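Local coordinates for protein esterase E25 (Uncultured bacterium, PDB 4Q05) that probably hydrolyses carboxylic esters as a dimeric alpha/beta-hydrolase-fold enzyme of the bacterial hormone-sensitive lipase family, at residues Leu132-His137 with Gln189-Gln194; Asp182-Val187 with Met213-His218; Gln217-Ile220 with Asp225-Gly228; Asn272-Asp275 with Leu280-Pro283. One frame throughout, in Å; residues are numbered along the deposited sequence.

How the interactions relate
Interactions 1 to 3 lie side by side on one side of the chain's centre. Interactions 1 and 2 share helix 179-194, their centres 10 Å apart, and meet where Thr136 CG2 touches Val184 CG2 at 4.1 Å. Interactions 2 and 3 share Gln217 and His218 on helix 206-221, their centres 9 Å apart, and are joined by Phe185 CE1 on Leu219 CD2 at 4.0 Å. Interaction 4 is more remote, about 24 Å from interaction 1 between centres, yet Pro283 O reaches Gln217 NE2 of interactions 2 and 3 at 2.9 Å, a probable hydrogen bond. Helix 206-221 starts at Ser206, consistent with the nucleophile elbow of such hydrolases; Val184 lies near this probable elbow without touching it.

Interaction 1 of 4, residues Leu132-His137 with Gln189-Gln194; sequences LFVHTH and QHLLKQ
Leu191 is the single residue of helix segment 189-194 that meets strand segment 132-137, and it does so with its two methyl groups, one on Val134 and one on Leu132. Its CB points at the strand but is still 5.5 Å from Leu132 CD2, the nearest strand atom. Leu191 CG, anti to the carbonyl carbon (chi1 -66°), is 4.8 Å from Leu132 CD2 and 5.0 Å from Val134 CG2, still short of contact, and the fork beyond it bridges the gap. CD1, continuing the chain in extended form (chi2 170°), meets Val134 CG2 tip to tip at 3.5 Å, the closest approach here. CD2 turns toward the start of the strand and reaches Leu132 CD2 at a looser 4.1 Å, the two leucine side chains crossing at about a right angle. No hydrogen bond crosses the contact; the join is purely apolar and small, 93 Å² in all, and the backbones stay well apart, Val134 CA and Leu191 CA being 9.7 Å from each other. The strand's alternation sorts its side chains: Leu132 and Val134 face helix 179-194, whereas Phe133 and His135 pack against helix 151-160 beyond the opposite face of the sheet. Strand 132-136 runs between parallel strands 164-168 and 200-205, and helix 179-194 is the crossover that links those two, its Leu191 also resting on Leu165 and Ile200.

Interaction 2 of 4, residues Asp182-Val187 with Met213-His218; sequences DDVFTV and MGLVQH
Phe185 and His218 form the aromatic part of this contact between helices 179-194 and 206-221. They make an edge-to-face pair with centroids 5.3 Å apart and planes at 60°: the imidazole turns its edge to one face of the phenyl ring. Its CD2 comes nearest, 3.9 Å from Phe185 CD1, and NE2 sits above the face, displaced toward the rim. Both residues hold CG anti to the backbone N (chi1 179° for Phe185), which carries the two rings into the space between the helices.

The apolar part centres on Leu215, whose methyl groups divide the work. CD1 lies in the plane of the Phe185 ring, at its edge, 3.7 Å from Phe185 CD1, while CD2 reaches Val184 CG1 at 3.5 Å. On the side facing the sheet, Leu215 and Val184 touch Leu202 and Ile167 respectively.

No hydrogen bond passes between the two segments; within 182-187, Thr186 OG1 donates to Asp182 O at 2.9 Å, from above the carbonyl plane, and that oxygen also accepts from Thr186 N.

The axes of segments 182-187 and 213-218 approach to 10.1 Å and cross at -58°, as two neighbouring helices packed on the same face of the alpha/beta hydrolase sheet. Their association rests on dispersion and weak ring electrostatics, while nearby polar groups look elsewhere, as Asp183 does in its salt bridge with Arg170.

Interaction 3 of 4, residues Gln217-Ile220 with Asp225-Gly228; sequences QHLI and DLPG
Leu226 reaches back from the loop to the helix it has just left, and its two methyl groups fit against Leu219 and Ile220. These apolar contacts make up most of the interaction. An extended chain (chi2 179°) carries Leu226 CD1 to Ile220 CG1 at 3.7 Å, with the side chains at about a right angle. CD2, branching off, reaches Leu219 CB at 3.6 Å, the two leucines sliding past each other in opposite directions, and also lies 3.8 Å from Ile220 CG1, so one methylene is gripped by both ends of the fork. Leu219 CD1 adds a looser touch on the ring of Pro227, 4.2 Å from its CD.

Polar groups contribute little directly. Leu219 CD1 passes 4.1 Å from Asp225 O, a plain van der Waals contact, and that carbonyl is hydrogen-bonded instead to Tyr188 OH.

Segment 225-228 belongs to the loop between helix 206-221 and strand 229-235, which closes the beta-alpha-beta unit begun by strand 200-205. Tyr188 of helix 179-194 packs on both Leu219 and Pro227, and a backbone hydrogen bond between Gly228 and Ile200 leads the chain into the central sheet.

Interaction 4 of 4, residues Asn272-Asp275 with Leu280-Pro283; sequences NGRD and LVSP
Arg274 lies across Leu280 and Val281, and its two ends pack differently. At the inner end, Val281 CG2 presses on Arg274 CB at 3.5 Å and on CD at 3.9 Å, while Asp275 O borders the same methyl group at 3.7 Å. Val281 is buried, and this is the enclosed part of the contact. Farther out, at the exposed rim but equally close, the arginine chain runs extended from CG to NE (chi3 179°) and carries the guanidinium over Leu280, whose CD1 sits beneath one face, 3.3 Å from the plane and over its centre, with Arg274 CZ 3.4 Å away. The methyl thus supports the flat group without competing for its N-H bonds, and NH1 forms a salt bridge with Asp278. Two Asx turns shape the chain between the segments, which lies after helix 262-271 and before strand 294-299: Asp275 OD2 accepts from Lys277 N, and Asp278 OD1 from Leu280 N. The buried side continues inward: Val281 O is hydrogen-bonded to Asn210 ND2 and Pro283 packs on Met213; Asn210 and Met213 belong to helix 206-221. On the solvent side Arg274, Asp275 and Leu280 are exposed.

Interaction 1 of 4, residues Leu132-His137 with Gln189-Gln194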
loop_
_atom_site.group_PDB
_atom_site.type_symbol
_atom_site.label_atom_id
_atom_site.label_comp_id
_atom_site.label_asym_id
_atom_site.label_seq_id
_atom_site.Cartn_x
_atom_site.Cartn_y
_atom_site.Cartn_z
ATOM N N LEU A 132 -4.599 19.971 -18.163
ATOM C CA LEU A 132 -5.975 19.804 -17.716
ATOM C C LEU A 132 -6.184 18.464 -17.025
ATOM O O LEU A 132 -5.701 17.424 -17.489
ATOM C CB LEU A 132 -6.949 19.941 -18.890
ATOM C CG LEU A 132 -8.433 19.781 -18.553
ATOM C CD1 LEU A 132 -8.918 20.918 -17.677
ATOM C CD2 LEU A 132 -9.266 19.697 -19.836
ATOM N N PHE A 133 -6.900 18.496 -15.909
ATOM C CA PHE A 133 -7.222 17.272 -15.199
ATOM C C PHE A 133 -8.682 16.976 -15.452
ATOM O O PHE A 133 -9.560 17.730 -15.040
ATOM C CB PHE A 133 -6.970 17.417 -13.693
ATOM C CG PHE A 133 -7.147 16.134 -12.932
ATOM C CD1 PHE A 133 -8.412 15.624 -12.699
ATOM C CD2 PHE A 133 -6.045 15.437 -12.459
ATOM C CE1 PHE A 133 -8.589 14.442 -12.014
ATOM C CE2 PHE A 133 -6.203 14.256 -11.772
ATOM C CZ PHE A 133 -7.484 13.752 -11.544
ATOM N N VAL A 134 -8.942 15.876 -16.146
ATOM C CA VAL A 134 -10.313 15.493 -16.435
ATOM C C VAL A 134 -10.747 14.500 -15.367
ATOM O O VAL A 134 -10.163 13.420 -15.213
ATOM C CB VAL A 134 -10.444 14.888 -17.837
ATOM C CG1 VAL A 134 -11.880 14.438 -18.074
ATOM C CG2 VAL A 134 -9.990 15.907 -18.899
ATOM N N HIS A 135 -11.771 14.875 -14.618
ATOM C CA HIS A 135 -12.093 14.144 -13.403
ATOM C C HIS A 135 -13.366 13.333 -13.579
ATOM O O HIS A 135 -14.343 13.813 -14.155
ATOM C CB HIS A 135 -12.236 15.122 -12.242
ATOM C CG HIS A 135 -12.933 14.542 -11.058
ATOM N ND1 HIS A 135 -12.358 13.578 -10.258
ATOM C CD2 HIS A 135 -14.162 14.782 -10.541
ATOM C CE1 HIS A 135 -13.206 13.245 -9.298
ATOM N NE2 HIS A 135 -14.310 13.957 -9.451
ATOM N N THR A 136 -13.345 12.095 -13.097
ATOM C CA THR A 136 -14.516 11.233 -13.168
ATOM C C THR A 136 -14.876 10.860 -11.740
ATOM O O THR A 136 -14.112 10.171 -11.063
ATOM C CB THR A 136 -14.226 9.961 -13.973
ATOM O OG1 THR A 136 -13.060 9.328 -13.448
ATOM C CG2 THR A 136 -13.957 10.323 -15.432
ATOM N N HIS A 137 -16.025 11.345 -11.278
ATOM C CA HIS A 137 -16.363 11.267 -9.864
ATOM C C HIS A 137 -16.573 9.831 -9.381
ATOM O O HIS A 137 -16.851 8.932 -10.171
ATOM C CB HIS A 137 -17.591 12.136 -9.550
ATOM C CG HIS A 137 -18.863 11.659 -10.191
ATOM N ND1 HIS A 137 -19.539 10.534 -9.763
ATOM C CD2 HIS A 137 -19.582 12.159 -11.225
ATOM C CE1 HIS A 137 -20.625 10.369 -10.500
ATOM N NE2 HIS A 137 -20.680 11.345 -11.388
ATOM N N GLN A 189 -12.765 12.616 -26.501
ATOM C CA GLN A 189 -12.547 12.820 -27.934
ATOM C C GLN A 189 -12.601 14.290 -28.287
ATOM O O GLN A 189 -11.770 14.788 -29.043
ATOM C CB GLN A 189 -13.576 12.053 -28.766
ATOM C CG GLN A 189 -13.240 10.580 -28.935
ATOM C CD GLN A 189 -13.227 10.138 -30.399
ATOM O OE1 GLN A 189 -14.258 10.188 -31.090
ATOM N NE2 GLN A 189 -12.056 9.703 -30.879
ATOM N N HIS A 190 -13.586 14.991 -27.736
ATOM C CA HIS A 190 -13.708 16.418 -27.988
ATOM C C HIS A 190 -12.445 17.151 -27.579
ATOM O O HIS A 190 -11.953 18.007 -28.310
ATOM C CB HIS A 190 -14.913 17.000 -27.260
ATOM C CG HIS A 190 -14.982 18.495 -27.310
ATOM N ND1 HIS A 190 -15.504 19.180 -28.385
ATOM C CD2 HIS A 190 -14.593 19.440 -26.417
ATOM C CE1 HIS A 190 -15.436 20.480 -28.158
ATOM N NE2 HIS A 190 -14.890 20.664 -26.967
ATOM N N LEU A 191 -11.919 16.810 -26.407
ATOM C CA LEU A 191 -10.723 17.467 -25.907
ATOM C C LEU A 191 -9.518 17.260 -26.822
ATOM O O LEU A 191 -8.737 18.187 -27.030
ATOM C CB LEU A 191 -10.408 16.999 -24.478
ATOM C CG LEU A 191 -11.446 17.406 -23.432
ATOM C CD1 LEU A 191 -11.186 16.695 -22.112
ATOM C CD2 LEU A 191 -11.447 18.926 -23.247
ATOM N N LEU A 192 -9.369 16.053 -27.364
ATOM C CA LEU A 192 -8.273 15.772 -28.288
ATOM C C LEU A 192 -8.364 16.587 -29.580
ATOM O O LEU A 192 -7.344 16.851 -30.211
ATOM C CB LEU A 192 -8.190 14.287 -28.628
ATOM C CG LEU A 192 -7.785 13.347 -27.489
ATOM C CD1 LEU A 192 -6.972 12.181 -28.007
ATOM C CD2 LEU A 192 -7.010 14.095 -26.429
ATOM N N LYS A 193 -9.575 16.976 -29.976
ATOM C CA LYS A 193 -9.741 17.890 -31.107
ATOM C C LYS A 193 -9.112 19.238 -30.773
ATOM O O LYS A 193 -8.705 19.984 -31.664
ATOM C CB LYS A 193 -11.226 18.088 -31.453
ATOM C CG LYS A 193 -11.816 17.034 -32.386
ATOM C CD LYS A 193 -13.333 17.228 -32.619
ATOM C CE LYS A 193 -13.660 18.436 -33.512
ATOM N NZ LYS A 193 -14.073 19.670 -32.759
ATOM N N GLN A 194 -9.023 19.524 -29.478
ATOM C CA GLN A 194 -8.639 20.844 -28.972
ATOM C C GLN A 194 -7.153 20.989 -28.686
ATOM O O GLN A 194 -6.620 22.099 -28.706
ATOM C CB GLN A 194 -9.380 21.125 -27.662
ATOM C CG GLN A 194 -10.350 22.279 -27.701
ATOM C CD GLN A 194 -11.754 21.841 -28.045
ATOM O OE1 GLN A 194 -12.723 22.297 -27.434
ATOM N NE2 GLN A 194 -11.877 20.954 -29.031
#

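Interaction 2 of 4, residues Asp182-Val187 with Met213-His218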
loop_
_atom_site.group_PDB
_atom_site.type_symbol
_atom_site.label_atom_id
_atom_site.label_comp_id
_atom_site.label_asym_id
_atom_site.label_seq_id
_atom_site.Cartn_x
_atom_site.Cartn_y
_atom_site.Cartn_z
ATOM N N ASP A 182 -19.788 6.043 -22.540
ATOM C CA ASP A 182 -19.929 6.839 -23.762
ATOM C C ASP A 182 -19.665 8.317 -23.500
ATOM O O ASP A 182 -18.946 8.978 -24.258
ATOM C CB ASP A 182 -21.330 6.664 -24.378
ATOM C CG ASP A 182 -21.539 5.281 -24.994
ATOM O OD1 ASP A 182 -20.544 4.554 -25.215
ATOM O OD2 ASP A 182 -22.707 4.925 -25.254
ATOM N N ASP A 183 -20.260 8.832 -22.429
ATOM C CA ASP A 183 -20.072 10.228 -22.052
ATOM C C ASP A 183 -18.624 10.582 -21.792
ATOM O O ASP A 183 -18.132 11.623 -22.251
ATOM C CB ASP A 183 -20.908 10.579 -20.829
ATOM C CG ASP A 183 -22.385 10.660 -21.152
ATOM O OD1 ASP A 183 -22.718 10.549 -22.350
ATOM O OD2 ASP A 183 -23.193 10.838 -20.216
ATOM N N VAL A 184 -17.924 9.729 -21.059
ATOM C CA VAL A 184 -16.523 10.020 -20.809
ATOM C C VAL A 184 -15.748 10.010 -22.123
ATOM O O VAL A 184 -14.972 10.919 -22.401
ATOM C CB VAL A 184 -15.905 9.068 -19.775
ATOM C CG1 VAL A 184 -14.428 9.332 -19.656
ATOM C CG2 VAL A 184 -16.592 9.271 -18.425
ATOM N N PHE A 185 -15.992 9.007 -22.954
ATOM C CA PHE A 185 -15.325 8.952 -24.252
ATOM C C PHE A 185 -15.633 10.191 -25.100
ATOM O O PHE A 185 -14.743 10.769 -25.723
ATOM C CB PHE A 185 -15.729 7.682 -24.991
ATOM C CG PHE A 185 -15.109 7.551 -26.348
ATOM C CD1 PHE A 185 -13.775 7.218 -26.481
ATOM C CD2 PHE A 185 -15.863 7.756 -27.490
ATOM C CE1 PHE A 185 -13.197 7.096 -27.730
ATOM C CE2 PHE A 185 -15.292 7.634 -28.744
ATOM C CZ PHE A 185 -13.958 7.299 -28.862
ATOM N N THR A 186 -16.897 10.603 -25.103
ATOM C CA THR A 186 -17.327 11.762 -25.887
ATOM C C THR A 186 -16.558 13.008 -25.498
ATOM O O THR A 186 -16.041 13.725 -26.349
ATOM C CB THR A 186 -18.841 12.022 -25.700
ATOM O OG1 THR A 186 -19.582 10.969 -26.319
ATOM C CG2 THR A 186 -19.253 13.337 -26.323
ATOM N N VAL A 187 -16.464 13.263 -24.197
ATOM C CA VAL A 187 -15.748 14.437 -23.732
ATOM C C VAL A 187 -14.267 14.326 -24.057
ATOM O O VAL A 187 -13.642 15.284 -24.522
ATOM C CB VAL A 187 -15.942 14.655 -22.218
ATOM C CG1 VAL A 187 -14.990 15.733 -21.710
ATOM C CG2 VAL A 187 -17.374 15.036 -21.935
ATOM N N MET A 213 -10.414 3.576 -16.090
ATOM C CA MET A 213 -9.685 2.387 -16.511
ATOM C C MET A 213 -10.287 1.795 -17.793
ATOM O O MET A 213 -9.566 1.436 -18.721
ATOM C CB MET A 213 -9.674 1.346 -15.385
ATOM C CG MET A 213 -8.874 1.795 -14.149
ATOM S SD MET A 213 -8.973 0.548 -12.852
ATOM C CE MET A 213 -7.984 -0.778 -13.566
ATOM N N GLY A 214 -11.614 1.690 -17.837
ATOM C CA GLY A 214 -12.275 1.147 -19.011
ATOM C C GLY A 214 -12.040 1.993 -20.246
ATOM O O GLY A 214 -11.799 1.476 -21.335
ATOM N N LEU A 215 -12.102 3.308 -20.083
ATOM C CA LEU A 215 -11.826 4.214 -21.194
ATOM C C LEU A 215 -10.409 4.042 -21.728
ATOM O O LEU A 215 -10.189 3.953 -22.937
ATOM C CB LEU A 215 -12.004 5.665 -20.767
ATOM C CG LEU A 215 -11.536 6.635 -21.856
ATOM C CD1 LEU A 215 -12.395 6.467 -23.107
ATOM C CD2 LEU A 215 -11.590 8.067 -21.360
ATOM N N VAL A 216 -9.432 4.016 -20.827
ATOM C CA VAL A 216 -8.052 3.917 -21.273
ATOM C C VAL A 216 -7.833 2.613 -22.046
ATOM O O VAL A 216 -7.116 2.594 -23.031
ATOM C CB VAL A 216 -7.056 4.037 -20.103
ATOM C CG1 VAL A 216 -5.630 3.804 -20.595
ATOM C CG2 VAL A 216 -7.178 5.410 -19.465
ATOM N N GLN A 217 -8.451 1.529 -21.591
ATOM C CA GLN A 217 -8.348 0.253 -22.286
ATOM C C GLN A 217 -8.921 0.345 -23.703
ATOM O O GLN A 217 -8.335 -0.161 -24.659
ATOM C CB GLN A 217 -9.045 -0.844 -21.478
ATOM C CG GLN A 217 -8.237 -1.243 -20.252
ATOM C CD GLN A 217 -9.037 -2.028 -19.249
ATOM O OE1 GLN A 217 -10.235 -1.816 -19.093
ATOM N NE2 GLN A 217 -8.379 -2.930 -18.553
ATOM N N HIS A 218 -10.060 1.015 -23.820
ATOM C CA HIS A 218 -10.696 1.274 -25.109
ATOM C C HIS A 218 -9.775 2.104 -26.011
ATOM O O HIS A 218 -9.501 1.721 -27.153
ATOM C CB HIS A 218 -12.027 1.994 -24.883
ATOM C CG HIS A 218 -12.821 2.223 -26.135
ATOM N ND1 HIS A 218 -13.008 1.247 -27.092
ATOM C CD2 HIS A 218 -13.494 3.314 -26.576
ATOM C CE1 HIS A 218 -13.751 1.730 -28.072
ATOM N NE2 HIS A 218 -14.061 2.981 -27.782
#

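Interaction 3 of 4, residues Gln217-Ile220 with Asp225-Gly228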
loop_
_atom_site.group_PDB
_atom_site.type_symbol
_atom_site.label_atom_id
_atom_site.label_comp_id
_atom_site.label_asym_id
_atom_site.label_seq_id
_atom_site.Cartn_x
_atom_site.Cartn_y
_atom_site.Cartn_z
ATOM N N GLN A 217 -8.451 1.529 -21.591
ATOM C CA GLN A 217 -8.348 0.253 -22.286
ATOM C C GLN A 217 -8.921 0.345 -23.703
ATOM O O GLN A 217 -8.335 -0.161 -24.659
ATOM C CB GLN A 217 -9.045 -0.844 -21.478
ATOM C CG GLN A 217 -8.237 -1.243 -20.252
ATOM C CD GLN A 217 -9.037 -2.028 -19.249
ATOM O OE1 GLN A 217 -10.235 -1.816 -19.093
ATOM N NE2 GLN A 217 -8.379 -2.930 -18.553
ATOM N N HIS A 218 -10.060 1.015 -23.820
ATOM C CA HIS A 218 -10.696 1.274 -25.109
ATOM C C HIS A 218 -9.775 2.104 -26.011
ATOM O O HIS A 218 -9.501 1.721 -27.153
ATOM C CB HIS A 218 -12.027 1.994 -24.883
ATOM C CG HIS A 218 -12.821 2.223 -26.135
ATOM N ND1 HIS A 218 -13.008 1.247 -27.092
ATOM C CD2 HIS A 218 -13.494 3.314 -26.576
ATOM C CE1 HIS A 218 -13.751 1.730 -28.072
ATOM N NE2 HIS A 218 -14.061 2.981 -27.782
ATOM N N LEU A 219 -9.278 3.224 -25.489
ATOM C CA LEU A 219 -8.346 4.071 -26.235
ATOM C C LEU A 219 -7.145 3.293 -26.751
ATOM O O LEU A 219 -6.712 3.484 -27.889
ATOM C CB LEU A 219 -7.847 5.235 -25.381
ATOM C CG LEU A 219 -8.891 6.205 -24.845
ATOM C CD1 LEU A 219 -8.235 7.199 -23.892
ATOM C CD2 LEU A 219 -9.600 6.920 -25.986
ATOM N N ILE A 220 -6.583 2.437 -25.906
ATOM C CA ILE A 220 -5.417 1.668 -26.302
ATOM C C ILE A 220 -5.775 0.726 -27.446
ATOM O O ILE A 220 -5.010 0.586 -28.400
ATOM C CB ILE A 220 -4.822 0.897 -25.110
ATOM C CG1 ILE A 220 -4.142 1.874 -24.151
ATOM C CG2 ILE A 220 -3.818 -0.132 -25.581
ATOM C CD1 ILE A 220 -3.871 1.280 -22.780
ATOM N N ASP A 225 -4.768 8.549 -28.876
ATOM C CA ASP A 225 -3.791 9.141 -27.969
ATOM C C ASP A 225 -4.263 9.029 -26.511
ATOM O O ASP A 225 -5.447 9.168 -26.225
ATOM C CB ASP A 225 -3.551 10.601 -28.333
ATOM C CG ASP A 225 -2.688 10.767 -29.581
ATOM O OD1 ASP A 225 -2.362 9.757 -30.237
ATOM O OD2 ASP A 225 -2.335 11.921 -29.903
ATOM N N LEU A 226 -3.332 8.779 -25.596
ATOM C CA LEU A 226 -3.684 8.547 -24.190
ATOM C C LEU A 226 -3.388 9.763 -23.340
ATOM O O LEU A 226 -2.560 10.588 -23.704
ATOM C CB LEU A 226 -2.892 7.369 -23.636
ATOM C CG LEU A 226 -2.983 6.072 -24.436
ATOM C CD1 LEU A 226 -2.117 5.002 -23.781
ATOM C CD2 LEU A 226 -4.421 5.620 -24.516
ATOM N N PRO A 227 -4.053 9.875 -22.182
ATOM C CA PRO A 227 -3.709 10.970 -21.267
ATOM C C PRO A 227 -2.245 10.873 -20.841
ATOM O O PRO A 227 -1.661 9.790 -20.905
ATOM C CB PRO A 227 -4.620 10.715 -20.054
ATOM C CG PRO A 227 -5.746 9.915 -20.574
ATOM C CD PRO A 227 -5.151 9.045 -21.660
ATOM N N GLY A 228 -1.663 11.992 -20.422
ATOM C CA GLY A 228 -0.302 12.002 -19.925
ATOM C C GLY A 228 -0.159 11.324 -18.568
ATOM O O GLY A 228 0.932 10.900 -18.193
#

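Interaction 4 of 4, residues Asn272-Asp275 with Leu280-Pro283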
loop_
_atom_site.group_PDB
_atom_site.type_symbol
_atom_site.label_atom_id
_atom_site.label_comp_id
_atom_site.label_asym_id
_atom_site.label_seq_id
_atom_site.Cartn_x
_atom_site.Cartn_y
_atom_site.Cartn_z
ATOM N N ASN A 272 -25.531 -4.637 -15.428
ATOM C CA ASN A 272 -26.610 -4.793 -16.398
ATOM C C ASN A 272 -26.591 -6.193 -17.023
ATOM O O ASN A 272 -26.685 -6.330 -18.231
ATOM C CB ASN A 272 -26.514 -3.718 -17.491
ATOM C CG ASN A 272 -27.859 -3.478 -18.214
ATOM O OD1 ASN A 272 -28.933 -3.673 -17.644
ATOM N ND2 ASN A 272 -27.788 -3.042 -19.462
ATOM N N GLY A 273 -26.460 -7.224 -16.194
ATOM C CA GLY A 273 -26.449 -8.588 -16.693
ATOM C C GLY A 273 -25.069 -9.180 -16.979
ATOM O O GLY A 273 -24.925 -10.398 -17.057
ATOM N N ARG A 274 -24.051 -8.335 -17.128
ATOM C CA ARG A 274 -22.687 -8.827 -17.350
ATOM C C ARG A 274 -22.154 -9.533 -16.117
ATOM O O ARG A 274 -22.548 -9.220 -15.000
ATOM C CB ARG A 274 -21.741 -7.675 -17.711
ATOM C CG ARG A 274 -21.972 -7.104 -19.096
ATOM C CD ARG A 274 -20.940 -6.033 -19.435
ATOM N NE ARG A 274 -21.161 -5.508 -20.776
ATOM C CZ ARG A 274 -20.773 -6.125 -21.890
ATOM N NH1 ARG A 274 -20.130 -7.288 -21.820
ATOM N NH2 ARG A 274 -21.023 -5.579 -23.074
ATOM N N ASP A 275 -21.250 -10.489 -16.322
ATOM C CA ASP A 275 -20.552 -11.121 -15.212
ATOM C C ASP A 275 -19.744 -10.058 -14.477
ATOM O O ASP A 275 -19.192 -9.154 -15.101
ATOM C CB ASP A 275 -19.623 -12.229 -15.708
ATOM C CG ASP A 275 -19.050 -13.043 -14.569
ATOM O OD1 ASP A 275 -19.747 -13.975 -14.099
ATOM O OD2 ASP A 275 -17.914 -12.748 -14.131
ATOM N N LEU A 280 -15.359 -5.210 -18.677
ATOM C CA LEU A 280 -16.123 -3.995 -18.886
ATOM C C LEU A 280 -16.743 -3.544 -17.562
ATOM O O LEU A 280 -16.974 -2.356 -17.356
ATOM C CB LEU A 280 -17.182 -4.190 -19.975
ATOM C CG LEU A 280 -16.620 -4.426 -21.383
ATOM C CD1 LEU A 280 -17.735 -4.748 -22.377
ATOM C CD2 LEU A 280 -15.816 -3.221 -21.850
ATOM N N VAL A 281 -16.989 -4.504 -16.671
ATOM C CA VAL A 281 -17.531 -4.225 -15.342
ATOM C C VAL A 281 -16.416 -4.021 -14.308
ATOM O O VAL A 281 -16.508 -3.155 -13.436
ATOM C CB VAL A 281 -18.420 -5.385 -14.868
ATOM C CG1 VAL A 281 -18.913 -5.140 -13.455
ATOM C CG2 VAL A 281 -19.599 -5.597 -15.832
ATOM N N SER A 282 -15.374 -4.845 -14.400
ATOM C CA SER A 282 -14.261 -4.798 -13.453
ATOM C C SER A 282 -12.984 -4.754 -14.264
ATOM O O SER A 282 -12.418 -5.796 -14.588
ATOM C CB SER A 282 -14.279 -6.042 -12.579
ATOM O OG SER A 282 -15.426 -6.046 -11.743
ATOM N N PRO A 283 -12.561 -3.542 -14.646
ATOM C CA PRO A 283 -11.466 -3.336 -15.598
ATOM C C PRO A 283 -10.116 -3.918 -15.148
ATOM O O PRO A 283 -9.237 -4.083 -15.993
ATOM C CB PRO A 283 -11.368 -1.806 -15.704
ATOM C CG PRO A 283 -12.632 -1.282 -15.205
ATOM C CD PRO A 283 -13.216 -2.283 -14.254
#